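PDB 6M8M: putative large adhesion protein (Lap) involved in biofilm formation from Marinobacter hydrocarbonoclasticus ATCC 49840, which probably mediates adhesion in biofilm formation, its PA14 domain binding sugars such as glucose through a calcium ion. Local coordinates for residues G81-D86 and G184-R189; V116-N121 and V175-W180; Y129-R134 and L188-R193; V133-G138 and G153-N158. All coordinates share one frame; numbering follows the deposited sequence.

Interaction 1: G81-D86 and G184-R189; sequences GSVSGD and GAAQLR. With CA (calcium ion), chain E; BGC (beta-D-glucopyranose), chain B.
V83 and A186 form the antiparallel hydrogen-bonded pair that joins two neighbouring strands in the smaller sheet of the PA14 domain, where strand 79-83 ends and strand 186-194 begins, beside the loop that carries A185 to the calcium ion. This is the tight part. V83 N reaches A186 O at 3.0 Å, A186 N returns to V83 O, and V83 CG2 lies 4.0 Å from A186 CB, against which Y179 and F96 also pack. Beyond the strands the loops are held by an exchange between two residues: D86 N donates to G184 O at 2.8 Å, in the carbonyl plane, while G184 N gives an almost straight bond (178°) to the anti lone pair of D86 OD1. The other flank is looser and wetter. There S82 points OG anti to its backbone N (chi1 -173°), and a water 2.6 Å from S82 OG donates a weak bond to Q187 OE1. The loop presents A185 to the glucose site: its O binds the calcium ion at 2.3 Å, and its N donates to BGC O2 at 2.9 Å.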
loop_
_atom_site.group_PDB
_atom_site.type_symbol
_atom_site.label_atom_id
_atom_site.label_comp_id
_atom_site.label_asym_id
_atom_site.label_seq_id
_atom_site.Cartn_x
_atom_site.Cartn_y
_atom_site.Cartn_z
ATOM N N GLY A 81 -9.386 5.816 -1.360
ATOM C CA GLY A 81 -9.556 6.871 -2.342
ATOM C C GLY A 81 -10.659 6.525 -3.328
ATOM O O GLY A 81 -11.404 5.569 -3.137
ATOM N N SER A 82 -10.774 7.314 -4.393
ATOM C CA SER A 82 -9.897 8.426 -4.708
ATOM C C SER A 82 -10.206 9.649 -3.875
ATOM O O SER A 82 -11.370 9.921 -3.559
ATOM C CB SER A 82 -10.096 8.806 -6.183
ATOM O OG SER A 82 -9.159 9.783 -6.597
ATOM N N VAL A 83 -9.168 10.380 -3.485
ATOM C CA VAL A 83 -9.312 11.711 -2.910
ATOM C C VAL A 83 -8.563 12.680 -3.808
ATOM O O VAL A 83 -7.670 12.281 -4.558
ATOM C CB VAL A 83 -8.795 11.811 -1.461
ATOM C CG1 VAL A 83 -9.603 10.883 -0.549
ATOM C CG2 VAL A 83 -7.293 11.516 -1.380
ATOM N N SER A 84 -8.935 13.947 -3.733
ATOM C CA SER A 84 -8.255 15.010 -4.468
ATOM C C SER A 84 -7.693 16.010 -3.473
ATOM O O SER A 84 -8.025 16.002 -2.298
ATOM C CB SER A 84 -9.213 15.713 -5.436
ATOM O OG SER A 84 -9.626 14.839 -6.469
ATOM N N GLY A 85 -6.806 16.875 -3.954
ATOM C CA GLY A 85 -6.204 17.862 -3.087
ATOM C C GLY A 85 -5.065 17.353 -2.243
ATOM O O GLY A 85 -4.799 17.925 -1.174
ATOM N N ASP A 86 -4.398 16.281 -2.693
ATOM C CA ASP A 86 -3.239 15.661 -2.071
ATOM C C ASP A 86 -3.623 14.693 -0.960
ATOM O O ASP A 86 -4.356 15.057 -0.029
ATOM C CB ASP A 86 -2.254 16.665 -1.456
ATOM C CG ASP A 86 -1.812 17.765 -2.404
ATOM O OD1 ASP A 86 -1.826 17.587 -3.642
ATOM O OD2 ASP A 86 -1.407 18.829 -1.891
ATOM N N GLY A 184 -1.917 15.753 -5.834
ATOM C CA GLY A 184 -3.100 15.748 -6.698
ATOM C C GLY A 184 -4.148 14.764 -6.196
ATOM O O GLY A 184 -4.586 14.848 -5.048
ATOM N N ALA A 185 -4.549 13.843 -7.050
ATOM C CA ALA A 185 -5.461 12.777 -6.655
ATOM C C ALA A 185 -4.659 11.612 -6.082
ATOM O O ALA A 185 -3.463 11.468 -6.341
ATOM C CB ALA A 185 -6.307 12.321 -7.840
ATOM N N ALA A 186 -5.334 10.765 -5.312
ATOM C CA ALA A 186 -4.670 9.625 -4.694
ATOM C C ALA A 186 -5.676 8.495 -4.567
ATOM O O ALA A 186 -6.786 8.699 -4.051
ATOM C CB ALA A 186 -4.131 9.992 -3.309
ATOM N N GLN A 187 -5.271 7.300 -4.992
ATOM C CA GLN A 187 -6.127 6.125 -4.931
ATOM C C GLN A 187 -5.255 4.893 -4.802
ATOM O O GLN A 187 -4.181 4.838 -5.410
ATOM C CB GLN A 187 -6.995 6.013 -6.190
ATOM C CG GLN A 187 -7.936 4.814 -6.164
ATOM C CD GLN A 187 -8.928 4.814 -7.303
ATOM O OE1 GLN A 187 -8.771 5.554 -8.278
ATOM N NE2 GLN A 187 -9.953 3.981 -7.194
ATOM N N LEU A 188 -5.722 3.906 -4.044
ATOM C CA LEU A 188 -5.051 2.611 -3.973
ATOM C C LEU A 188 -6.111 1.536 -3.767
ATOM O O LEU A 188 -6.730 1.468 -2.700
ATOM C CB LEU A 188 -4.024 2.552 -2.853
ATOM C CG LEU A 188 -3.318 1.207 -2.677
ATOM C CD1 LEU A 188 -2.489 0.846 -3.900
ATOM C CD2 LEU A 188 -2.450 1.233 -1.428
ATOM N N ARG A 189 -6.286 0.663 -4.754
ATOM C CA ARG A 189 -7.189 -0.476 -4.644
ATOM C C ARG A 189 -6.423 -1.719 -5.065
ATOM O O ARG A 189 -5.958 -1.808 -6.208
ATOM C CB ARG A 189 -8.418 -0.290 -5.535
ATOM C CG ARG A 189 -9.412 -1.433 -5.416
ATOM C CD ARG A 189 -10.537 -1.313 -6.423
ATOM N NE ARG A 189 -11.310 -0.093 -6.221
ATOM C CZ ARG A 189 -11.808 0.656 -7.197
ATOM N NH1 ARG A 189 -11.597 0.340 -8.472
ATOM N NH2 ARG A 189 -12.493 1.750 -6.903
HETATM CA CA CA E . -1.337 11.714 -7.224
HETATM C C2 BGC B . -2.192 13.084 -10.210
HETATM C C3 BGC B . -3.088 13.131 -11.404
HETATM C C4 BGC B . -2.317 13.519 -12.642
HETATM C C5 BGC B . -1.134 12.583 -12.838
HETATM C C6 BGC B . -0.281 12.917 -14.021
HETATM C C1 BGC B . -1.024 12.150 -10.472
HETATM O O1 BGC B . -0.174 12.151 -9.410
HETATM O O2 BGC B . -2.844 12.606 -9.025
HETATM O O3 BGC B . -4.170 14.061 -11.177
HETATM O O4 BGC B . -3.152 13.389 -13.792
HETATM O O5 BGC B . -0.276 12.614 -11.652
HETATM O O6 BGC B . 0.223 14.226 -13.945
HETATM O O HOH W 1 -12.914 3.527 -4.421
HETATM O O HOH W 2 -8.326 8.903 -8.952
#

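Interaction 2: V116-N121 and V175-W180; sequences VKLTGN and VEIVYW
The shortest direct polar bond between the strands runs from I177 N to L118 O, 2.8 Å long; L118 N returns to I177 O. Equivalent pairs at V116-Y179 and G120-V175 complete a regular antiparallel ladder of six bonds, in the larger of the two sheets of this PA14 domain. On the face carrying V116, L118, I177 and Y179 the contact is apolar: L118 CB meets I177 CB at 4.1 Å, and V116 CB sits 3.9 Å from Y179 CD2, at the ring edge and near its plane. The Y179 hydroxyl is hydrogen-bonded to D136 O. On the other face the K117 chain is extended, with CG anti to the backbone N (chi1 177°), which carries CE to 3.8 Å from E176 CD. NZ and OE2 of this pair remain 4.0 Å apart, beyond a salt bridge, and share a water 2.8 Å from E176 OE2. Because that carboxylate has its salt bridge with K61, the K117-E176 attraction is probably a secondary, water-mediated one.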
loop_
_atom_site.group_PDB
_atom_site.type_symbol
_atom_site.label_atom_id
_atom_site.label_comp_id
_atom_site.label_asym_id
_atom_site.label_seq_id
_atom_site.Cartn_x
_atom_site.Cartn_y
_atom_site.Cartn_z
ATOM N N VAL A 116 2.429 5.259 1.950
ATOM C CA VAL A 116 1.791 4.237 2.775
ATOM C C VAL A 116 2.563 2.941 2.607
ATOM O O VAL A 116 2.919 2.559 1.483
ATOM C CB VAL A 116 0.319 4.031 2.367
ATOM C CG1 VAL A 116 -0.308 2.887 3.155
ATOM C CG2 VAL A 116 -0.460 5.310 2.539
ATOM N N LYS A 117 2.813 2.256 3.718
ATOM C CA LYS A 117 3.383 0.919 3.712
ATOM C C LYS A 117 2.432 -0.018 4.422
ATOM O O LYS A 117 1.880 0.324 5.471
ATOM C CB LYS A 117 4.733 0.934 4.397
ATOM C CG LYS A 117 5.390 -0.416 4.503
ATOM C CD LYS A 117 6.807 -0.249 5.027
ATOM C CE LYS A 117 7.466 -1.569 5.334
ATOM N NZ LYS A 117 8.852 -1.320 5.836
ATOM N N LEU A 118 2.230 -1.182 3.842
ATOM C CA LEU A 118 1.383 -2.220 4.412
ATOM C C LEU A 118 2.181 -3.504 4.480
ATOM O O LEU A 118 2.795 -3.901 3.491
ATOM C CB LEU A 118 0.142 -2.428 3.537
ATOM C CG LEU A 118 -0.849 -1.260 3.539
ATOM C CD1 LEU A 118 -1.679 -1.241 2.272
ATOM C CD2 LEU A 118 -1.766 -1.352 4.750
ATOM N N THR A 119 2.153 -4.169 5.629
ATOM C CA THR A 119 2.901 -5.404 5.800
ATOM C C THR A 119 2.068 -6.447 6.536
ATOM O O THR A 119 1.192 -6.133 7.343
ATOM C CB THR A 119 4.219 -5.210 6.550
ATOM O OG1 THR A 119 3.961 -4.551 7.786
ATOM C CG2 THR A 119 5.196 -4.396 5.745
ATOM N N GLY A 120 2.371 -7.701 6.245
ATOM C CA GLY A 120 1.732 -8.791 6.939
ATOM C C GLY A 120 2.194 -10.101 6.357
ATOM O O GLY A 120 3.183 -10.162 5.630
ATOM N N ASN A 121 1.463 -11.145 6.695
ATOM C CA ASN A 121 1.687 -12.487 6.181
ATOM C C ASN A 121 0.430 -12.952 5.477
ATOM O O ASN A 121 -0.680 -12.709 5.943
ATOM C CB ASN A 121 2.051 -13.418 7.317
ATOM C CG ASN A 121 3.392 -13.070 7.923
ATOM O OD1 ASN A 121 4.376 -12.887 7.216
ATOM N ND2 ASN A 121 3.429 -12.951 9.242
ATOM N N VAL A 175 4.229 -10.364 2.942
ATOM C CA VAL A 175 3.811 -9.421 1.917
ATOM C C VAL A 175 4.156 -8.019 2.394
ATOM O O VAL A 175 3.945 -7.678 3.564
ATOM C CB VAL A 175 2.317 -9.586 1.562
ATOM C CG1 VAL A 175 1.396 -9.385 2.771
ATOM C CG2 VAL A 175 1.941 -8.650 0.422
ATOM N N GLU A 176 4.754 -7.237 1.501
ATOM C CA GLU A 176 5.130 -5.858 1.782
ATOM C C GLU A 176 4.694 -5.008 0.612
ATOM O O GLU A 176 5.053 -5.296 -0.536
ATOM C CB GLU A 176 6.629 -5.705 2.002
ATOM C CG GLU A 176 7.043 -4.252 2.194
ATOM C CD GLU A 176 8.470 -4.083 2.670
ATOM O OE1 GLU A 176 8.930 -4.903 3.493
ATOM O OE2 GLU A 176 9.129 -3.114 2.226
ATOM N N ILE A 177 3.913 -3.977 0.900
ATOM C CA ILE A 177 3.395 -3.051 -0.098
ATOM C C ILE A 177 3.890 -1.667 0.254
ATOM O O ILE A 177 3.744 -1.235 1.406
ATOM C CB ILE A 177 1.858 -3.065 -0.104
ATOM C CG1 ILE A 177 1.348 -4.467 -0.438
ATOM C CG2 ILE A 177 1.299 -2.018 -1.053
ATOM C CD1 ILE A 177 -0.028 -4.740 0.070
ATOM N N VAL A 178 4.444 -0.965 -0.725
ATOM C CA VAL A 178 4.693 0.465 -0.578
ATOM C C VAL A 178 3.922 1.178 -1.680
ATOM O O VAL A 178 3.769 0.654 -2.791
ATOM C CB VAL A 178 6.185 0.847 -0.577
ATOM C CG1 VAL A 178 6.922 0.148 0.561
ATOM C CG2 VAL A 178 6.821 0.560 -1.909
ATOM N N TYR A 179 3.442 2.372 -1.371
ATOM C CA TYR A 179 2.559 3.149 -2.233
ATOM C C TYR A 179 2.854 4.613 -1.949
ATOM O O TYR A 179 3.181 4.969 -0.807
ATOM C CB TYR A 179 1.057 2.817 -1.950
ATOM C CG TYR A 179 0.145 3.942 -2.342
ATOM C CD1 TYR A 179 -0.288 4.102 -3.647
ATOM C CD2 TYR A 179 -0.208 4.908 -1.416
ATOM C CE1 TYR A 179 -1.071 5.183 -4.017
ATOM C CE2 TYR A 179 -0.975 5.990 -1.770
ATOM C CZ TYR A 179 -1.393 6.135 -3.072
ATOM O OH TYR A 179 -2.120 7.245 -3.382
ATOM N N TRP A 180 2.719 5.471 -2.961
ATOM C CA TRP A 180 2.847 6.900 -2.704
ATOM C C TRP A 180 1.905 7.729 -3.549
ATOM O O TRP A 180 1.437 7.316 -4.620
ATOM C CB TRP A 180 4.281 7.382 -2.916
ATOM C CG TRP A 180 4.738 7.445 -4.342
ATOM C CD1 TRP A 180 4.687 8.516 -5.164
ATOM C CD2 TRP A 180 5.353 6.394 -5.092
ATOM N NE1 TRP A 180 5.222 8.207 -6.386
ATOM C CE2 TRP A 180 5.643 6.909 -6.368
ATOM C CE3 TRP A 180 5.683 5.061 -4.809
ATOM C CZ2 TRP A 180 6.268 6.151 -7.360
ATOM C CZ3 TRP A 180 6.306 4.308 -5.793
ATOM C CH2 TRP A 180 6.590 4.857 -7.054
HETATM O O HOH W 3 9.706 -0.527 3.062
#

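Interaction 3: Y129-R134 and L188-R193; sequences YQFRVR and LRIELR
R132 leaves the strand with CG anti to the backbone N and then bends at chi3 (70°), turning its guanidinium side-on to E191; R193 instead sets CG between its backbone N and carbonyl carbon (chi1 68°) and runs extended alongside Q130. These two pairs lie on one face of an antiparallel ladder, strands 128-136 and 186-194, in the smaller sheet of the PA14 domain. In the salt bridge, R132 NE meets E191 OE2 at 2.9 Å and NH2 meets OE1 at 3.2 Å. Both oxygens are approached on the syn side but from out of the carboxylate plane, while they lie near the guanidinium plane. R193 directs NE and NH2 at a single acceptor, Q130 OE1, 2.8 Å from NH2, and the amide NE2 of Q130 is taken by G162 O. With both ends of the amide bonded, its rotation is fixed. R134 and R189 also run side by side; R134 NH1 is hydrogen-bonded to T159 OG1, and R189 NE forms a salt bridge with D79. The opposite face is buried and apolar. I190 CG2 touches F131 CD1 at 3.5 Å, and V133 CG1 meets L188 CD1 at 3.9 Å. The F131 ring stands edge-to-face with F202, and L192 CD1 covers one of its faces in a CH-pi contact, 3.8 Å from the ring centroid and 10° off the normal.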
loop_
_atom_site.group_PDB
_atom_site.type_symbol
_atom_site.label_atom_id
_atom_site.label_comp_id
_atom_site.label_asym_id
_atom_site.label_seq_id
_atom_site.Cartn_x
_atom_site.Cartn_y
_atom_site.Cartn_z
ATOM N N TYR A 129 -1.055 -17.311 -7.162
ATOM C CA TYR A 129 -1.909 -16.162 -6.916
ATOM C C TYR A 129 -1.442 -14.988 -7.765
ATOM O O TYR A 129 -0.391 -15.027 -8.400
ATOM C CB TYR A 129 -1.887 -15.801 -5.420
ATOM C CG TYR A 129 -2.341 -16.943 -4.530
ATOM C CD1 TYR A 129 -3.684 -17.140 -4.264
ATOM C CD2 TYR A 129 -1.426 -17.830 -3.977
ATOM C CE1 TYR A 129 -4.105 -18.191 -3.468
ATOM C CE2 TYR A 129 -1.848 -18.884 -3.178
ATOM C CZ TYR A 129 -3.184 -19.063 -2.937
ATOM O OH TYR A 129 -3.636 -20.107 -2.129
ATOM N N GLN A 130 -2.223 -13.911 -7.754
ATOM C CA GLN A 130 -1.946 -12.769 -8.611
ATOM C C GLN A 130 -2.684 -11.553 -8.084
ATOM O O GLN A 130 -3.877 -11.626 -7.784
ATOM C CB GLN A 130 -2.403 -13.079 -10.035
ATOM C CG GLN A 130 -2.129 -12.006 -11.053
ATOM C CD GLN A 130 -2.599 -12.429 -12.428
ATOM O OE1 GLN A 130 -3.660 -13.024 -12.564
ATOM N NE2 GLN A 130 -1.806 -12.149 -13.446
ATOM N N PHE A 131 -1.974 -10.429 -8.008
ATOM C CA PHE A 131 -2.565 -9.155 -7.644
ATOM C C PHE A 131 -2.938 -8.355 -8.889
ATOM O O PHE A 131 -2.302 -8.457 -9.939
ATOM C CB PHE A 131 -1.577 -8.317 -6.832
ATOM C CG PHE A 131 -1.333 -8.804 -5.434
ATOM C CD1 PHE A 131 -2.208 -8.487 -4.420
ATOM C CD2 PHE A 131 -0.193 -9.530 -5.128
ATOM C CE1 PHE A 131 -1.958 -8.916 -3.117
ATOM C CE2 PHE A 131 0.055 -9.953 -3.833
ATOM C CZ PHE A 131 -0.825 -9.640 -2.828
ATOM N N ARG A 132 -3.944 -7.505 -8.727
ATOM C CA ARG A 132 -4.284 -6.451 -9.678
ATOM C C ARG A 132 -4.464 -5.180 -8.864
ATOM O O ARG A 132 -5.116 -5.204 -7.819
ATOM C CB ARG A 132 -5.526 -6.784 -10.496
ATOM C CG ARG A 132 -5.842 -5.713 -11.529
ATOM C CD ARG A 132 -6.916 -6.176 -12.484
ATOM N NE ARG A 132 -8.196 -6.262 -11.821
ATOM C CZ ARG A 132 -9.333 -6.598 -12.423
ATOM N NH1 ARG A 132 -9.334 -6.888 -13.720
ATOM N NH2 ARG A 132 -10.457 -6.641 -11.730
ATOM N N VAL A 133 -3.876 -4.081 -9.327
ATOM C CA VAL A 133 -3.793 -2.855 -8.536
ATOM C C VAL A 133 -4.262 -1.680 -9.373
ATOM O O VAL A 133 -3.798 -1.505 -10.502
ATOM C CB VAL A 133 -2.356 -2.593 -8.037
ATOM C CG1 VAL A 133 -2.304 -1.314 -7.200
ATOM C CG2 VAL A 133 -1.819 -3.794 -7.256
ATOM N N ARG A 134 -5.148 -0.871 -8.814
ATOM C CA ARG A 134 -5.487 0.421 -9.383
ATOM C C ARG A 134 -4.928 1.479 -8.434
ATOM O O ARG A 134 -5.255 1.478 -7.238
ATOM C CB ARG A 134 -6.990 0.602 -9.541
ATOM C CG ARG A 134 -7.342 1.956 -10.168
ATOM C CD ARG A 134 -8.806 2.019 -10.547
ATOM N NE ARG A 134 -9.175 3.272 -11.199
ATOM C CZ ARG A 134 -8.980 3.536 -12.479
ATOM N NH1 ARG A 134 -8.403 2.659 -13.276
ATOM N NH2 ARG A 134 -9.368 4.709 -12.962
ATOM N N LEU A 188 -5.722 3.906 -4.044
ATOM C CA LEU A 188 -5.051 2.611 -3.973
ATOM C C LEU A 188 -6.111 1.536 -3.767
ATOM O O LEU A 188 -6.730 1.468 -2.700
ATOM C CB LEU A 188 -4.024 2.552 -2.853
ATOM C CG LEU A 188 -3.318 1.207 -2.677
ATOM C CD1 LEU A 188 -2.489 0.846 -3.900
ATOM C CD2 LEU A 188 -2.450 1.233 -1.428
ATOM N N ARG A 189 -6.286 0.663 -4.754
ATOM C CA ARG A 189 -7.189 -0.476 -4.644
ATOM C C ARG A 189 -6.423 -1.719 -5.065
ATOM O O ARG A 189 -5.958 -1.808 -6.208
ATOM C CB ARG A 189 -8.418 -0.290 -5.535
ATOM C CG ARG A 189 -9.412 -1.433 -5.416
ATOM C CD ARG A 189 -10.537 -1.313 -6.423
ATOM N NE ARG A 189 -11.310 -0.093 -6.221
ATOM C CZ ARG A 189 -11.808 0.656 -7.197
ATOM N NH1 ARG A 189 -11.597 0.340 -8.472
ATOM N NH2 ARG A 189 -12.493 1.750 -6.903
ATOM N N ILE A 190 -6.282 -2.673 -4.154
ATOM C CA ILE A 190 -5.556 -3.905 -4.407
ATOM C C ILE A 190 -6.540 -5.064 -4.388
ATOM O O ILE A 190 -7.312 -5.219 -3.432
ATOM C CB ILE A 190 -4.434 -4.120 -3.375
ATOM C CG1 ILE A 190 -3.485 -2.927 -3.395
ATOM C CG2 ILE A 190 -3.700 -5.421 -3.645
ATOM C CD1 ILE A 190 -2.338 -3.004 -2.423
ATOM N N GLU A 191 -6.494 -5.873 -5.442
ATOM C CA GLU A 191 -7.239 -7.113 -5.539
ATOM C C GLU A 191 -6.275 -8.285 -5.611
ATOM O O GLU A 191 -5.165 -8.166 -6.127
ATOM C CB GLU A 191 -8.101 -7.139 -6.799
ATOM C CG GLU A 191 -9.188 -6.103 -6.886
ATOM C CD GLU A 191 -9.646 -5.894 -8.310
ATOM O OE1 GLU A 191 -10.814 -6.235 -8.613
ATOM O OE2 GLU A 191 -8.832 -5.427 -9.129
ATOM N N LEU A 192 -6.722 -9.435 -5.126
ATOM C CA LEU A 192 -5.956 -10.677 -5.157
ATOM C C LEU A 192 -6.859 -11.784 -5.672
ATOM O O LEU A 192 -8.038 -11.847 -5.309
ATOM C CB LEU A 192 -5.480 -11.002 -3.743
ATOM C CG LEU A 192 -4.679 -12.293 -3.587
ATOM C CD1 LEU A 192 -3.369 -12.242 -4.323
ATOM C CD2 LEU A 192 -4.401 -12.562 -2.105
ATOM N N ARG A 193 -6.308 -12.652 -6.511
ATOM C CA ARG A 193 -7.008 -13.862 -6.909
ATOM C C ARG A 193 -6.060 -15.043 -6.864
ATOM O O ARG A 193 -4.838 -14.904 -6.950
ATOM C CB ARG A 193 -7.594 -13.756 -8.309
ATOM C CG ARG A 193 -6.584 -13.699 -9.419
ATOM C CD ARG A 193 -7.337 -13.582 -10.713
ATOM N NE ARG A 193 -6.477 -13.337 -11.845
ATOM C CZ ARG A 193 -6.916 -13.253 -13.100
ATOM N NH1 ARG A 193 -8.207 -13.430 -13.370
ATOM N NH2 ARG A 193 -6.073 -13.005 -14.074
#

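Interaction 4: V133-G138 and G153-N158; sequences VRADDG and GNQGAN. With CA (calcium ion), chain E; BGC (beta-D-glucopyranose), chain B.
A135 and N158 form one antiparallel hydrogen-bonded pair, A135 N to N158 O at 3.1 Å with N158 N returning to A135 O, before a cis peptide links D136 to D137, which with G138 forms a classic beta bulge facing W180. Q155 is the main side chain reaching back: extended beyond CG, it aims NE2 at D137 O (3.1 Å), which lies near the amide plane. Q155 N meanwhile takes the anti lone pair of D137 OD1 at 3.0 Å. The cis-linked aspartate pair is a hallmark of the calcium-dependent sugar site of lectin-like PA14 domains, and here D136 OD1 (2.3 Å) and D137 OD2 (2.4 Å) both bind the calcium ion. D181, G183, A185 and the sugar's own O1 and O2 complete seven ligand atoms. The second oxygens lie close to the sugar: D136 OD2 is 2.6 Å from BGC O2, and D137 OD1 is 2.6 Å from BGC O1. D137 OD2 also accepts from Q182 N, and a water bridges D136 OD2 to A157 N. Farther from the calcium ion, one R134 guanidinium face lies over the A157-N158 peptide, offset toward its rim.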
loop_
_atom_site.group_PDB
_atom_site.type_symbol
_atom_site.label_atom_id
_atom_site.label_comp_id
_atom_site.label_asym_id
_atom_site.label_seq_id
_atom_site.Cartn_x
_atom_site.Cartn_y
_atom_site.Cartn_z
ATOM N N VAL A 133 -3.876 -4.081 -9.327
ATOM C CA VAL A 133 -3.793 -2.855 -8.536
ATOM C C VAL A 133 -4.262 -1.680 -9.373
ATOM O O VAL A 133 -3.798 -1.505 -10.502
ATOM C CB VAL A 133 -2.356 -2.593 -8.037
ATOM C CG1 VAL A 133 -2.304 -1.314 -7.200
ATOM C CG2 VAL A 133 -1.819 -3.794 -7.256
ATOM N N ARG A 134 -5.148 -0.871 -8.814
ATOM C CA ARG A 134 -5.487 0.421 -9.383
ATOM C C ARG A 134 -4.928 1.479 -8.434
ATOM O O ARG A 134 -5.255 1.478 -7.238
ATOM C CB ARG A 134 -6.990 0.602 -9.541
ATOM C CG ARG A 134 -7.342 1.956 -10.168
ATOM C CD ARG A 134 -8.806 2.019 -10.547
ATOM N NE ARG A 134 -9.175 3.272 -11.199
ATOM C CZ ARG A 134 -8.980 3.536 -12.479
ATOM N NH1 ARG A 134 -8.403 2.659 -13.276
ATOM N NH2 ARG A 134 -9.368 4.709 -12.962
ATOM N N ALA A 135 -4.069 2.359 -8.937
ATOM C CA ALA A 135 -3.423 3.324 -8.061
ATOM C C ALA A 135 -3.099 4.619 -8.788
ATOM O O ALA A 135 -2.897 4.650 -10.009
ATOM C CB ALA A 135 -2.122 2.734 -7.477
ATOM N N ASP A 136 -3.020 5.681 -7.986
ATOM C CA ASP A 136 -2.427 6.982 -8.320
ATOM C C ASP A 136 -1.751 7.345 -7.003
ATOM O O ASP A 136 -2.461 7.560 -6.022
ATOM C CB ASP A 136 -3.535 7.969 -8.683
ATOM C CG ASP A 136 -3.057 9.403 -8.788
ATOM O OD1 ASP A 136 -1.983 9.734 -8.251
ATOM O OD2 ASP A 136 -3.811 10.212 -9.387
ATOM N N ASP A 137 -0.419 7.350 -6.900
ATOM C CA ASP A 137 0.564 7.234 -7.956
ATOM C C ASP A 137 1.127 5.825 -8.050
ATOM O O ASP A 137 0.471 4.956 -8.623
ATOM C CB ASP A 137 1.655 8.290 -7.730
ATOM C CG ASP A 137 1.169 9.670 -8.111
ATOM O OD1 ASP A 137 1.157 9.966 -9.332
ATOM O OD2 ASP A 137 0.726 10.429 -7.204
ATOM N N GLY A 138 2.336 5.598 -7.552
ATOM C CA GLY A 138 3.028 4.344 -7.739
ATOM C C GLY A 138 2.986 3.418 -6.539
ATOM O O GLY A 138 2.518 3.765 -5.461
ATOM N N GLY A 153 6.442 4.697 -10.775
ATOM C CA GLY A 153 6.325 6.010 -11.374
ATOM C C GLY A 153 5.056 6.697 -10.910
ATOM O O GLY A 153 4.260 6.159 -10.124
ATOM N N ASN A 154 4.888 7.920 -11.389
ATOM C CA ASN A 154 3.684 8.698 -11.143
ATOM C C ASN A 154 2.687 8.486 -12.266
ATOM O O ASN A 154 3.065 8.265 -13.419
ATOM C CB ASN A 154 4.061 10.162 -10.970
ATOM C CG ASN A 154 4.813 10.390 -9.675
ATOM O OD1 ASN A 154 4.557 9.708 -8.678
ATOM N ND2 ASN A 154 5.725 11.344 -9.666
ATOM N N GLN A 155 1.406 8.510 -11.927
ATOM C CA GLN A 155 0.353 8.231 -12.898
ATOM C C GLN A 155 -0.985 8.657 -12.311
ATOM O O GLN A 155 -1.184 8.606 -11.096
ATOM C CB GLN A 155 0.287 6.727 -13.237
ATOM C CG GLN A 155 0.030 5.858 -12.010
ATOM C CD GLN A 155 -0.200 4.393 -12.322
ATOM O OE1 GLN A 155 -0.305 3.979 -13.485
ATOM N NE2 GLN A 155 -0.250 3.587 -11.285
ATOM N N GLY A 156 -1.907 9.053 -13.188
ATOM C CA GLY A 156 -3.303 9.080 -12.811
ATOM C C GLY A 156 -3.798 7.668 -12.571
ATOM O O GLY A 156 -3.128 6.695 -12.905
ATOM N N ALA A 157 -4.974 7.536 -11.977
ATOM C CA ALA A 157 -5.416 6.217 -11.542
ATOM C C ALA A 157 -5.458 5.269 -12.724
ATOM O O ALA A 157 -6.114 5.542 -13.738
ATOM C CB ALA A 157 -6.784 6.304 -10.876
ATOM N N ASN A 158 -4.767 4.143 -12.593
ATOM C CA ASN A 158 -4.714 3.153 -13.651
ATOM C C ASN A 158 -4.603 1.783 -13.027
ATOM O O ASN A 158 -4.013 1.614 -11.948
ATOM C CB ASN A 158 -3.528 3.399 -14.571
ATOM C CG ASN A 158 -3.862 4.355 -15.672
ATOM O OD1 ASN A 158 -4.593 4.015 -16.608
ATOM N ND2 ASN A 158 -3.358 5.572 -15.566
HETATM CA CA CA E . -1.337 11.714 -7.224
HETATM C C2 BGC B . -2.192 13.084 -10.210
HETATM C C3 BGC B . -3.088 13.131 -11.404
HETATM C C4 BGC B . -2.317 13.519 -12.642
HETATM C C5 BGC B . -1.134 12.583 -12.838
HETATM C C6 BGC B . -0.281 12.917 -14.021
HETATM C C1 BGC B . -1.024 12.150 -10.472
HETATM O O1 BGC B . -0.174 12.151 -9.410
HETATM O O2 BGC B . -2.844 12.606 -9.025
HETATM O O3 BGC B . -4.170 14.061 -11.177
HETATM O O4 BGC B . -3.152 13.389 -13.792
HETATM O O5 BGC B . -0.276 12.614 -11.652
HETATM O O6 BGC B . 0.223 14.226 -13.945
HETATM O O HOH W 4 -7.942 4.088 -15.768
HETATM O O HOH W 5 -6.163 9.780 -10.548
#

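In the fold
Interactions 1 and 4, with centres about 9 Å apart, both contribute to one glucose site: A185 from residues 184-189 and D136 and D137 from residues 133-138 bind the same calcium ion, D181 and G183 being its remaining protein ligands. Between them Q187 O takes D136 N at 2.9 Å, which is consistent with the sheet holding them in place. Interaction 3 extends that sheet away from the sugar, sharing L188 and R189 with interaction 1 and V133 and R134 with interaction 4. Interaction 2 belongs to the other sheet and packs against it, I177 CD1 lying 3.8 Å from I190 CD1. It also touches the residues of interaction 4: Y179 OH is 2.7 Å from D136 O, and W180 NE1 is 2.8 Å from N154 OD1.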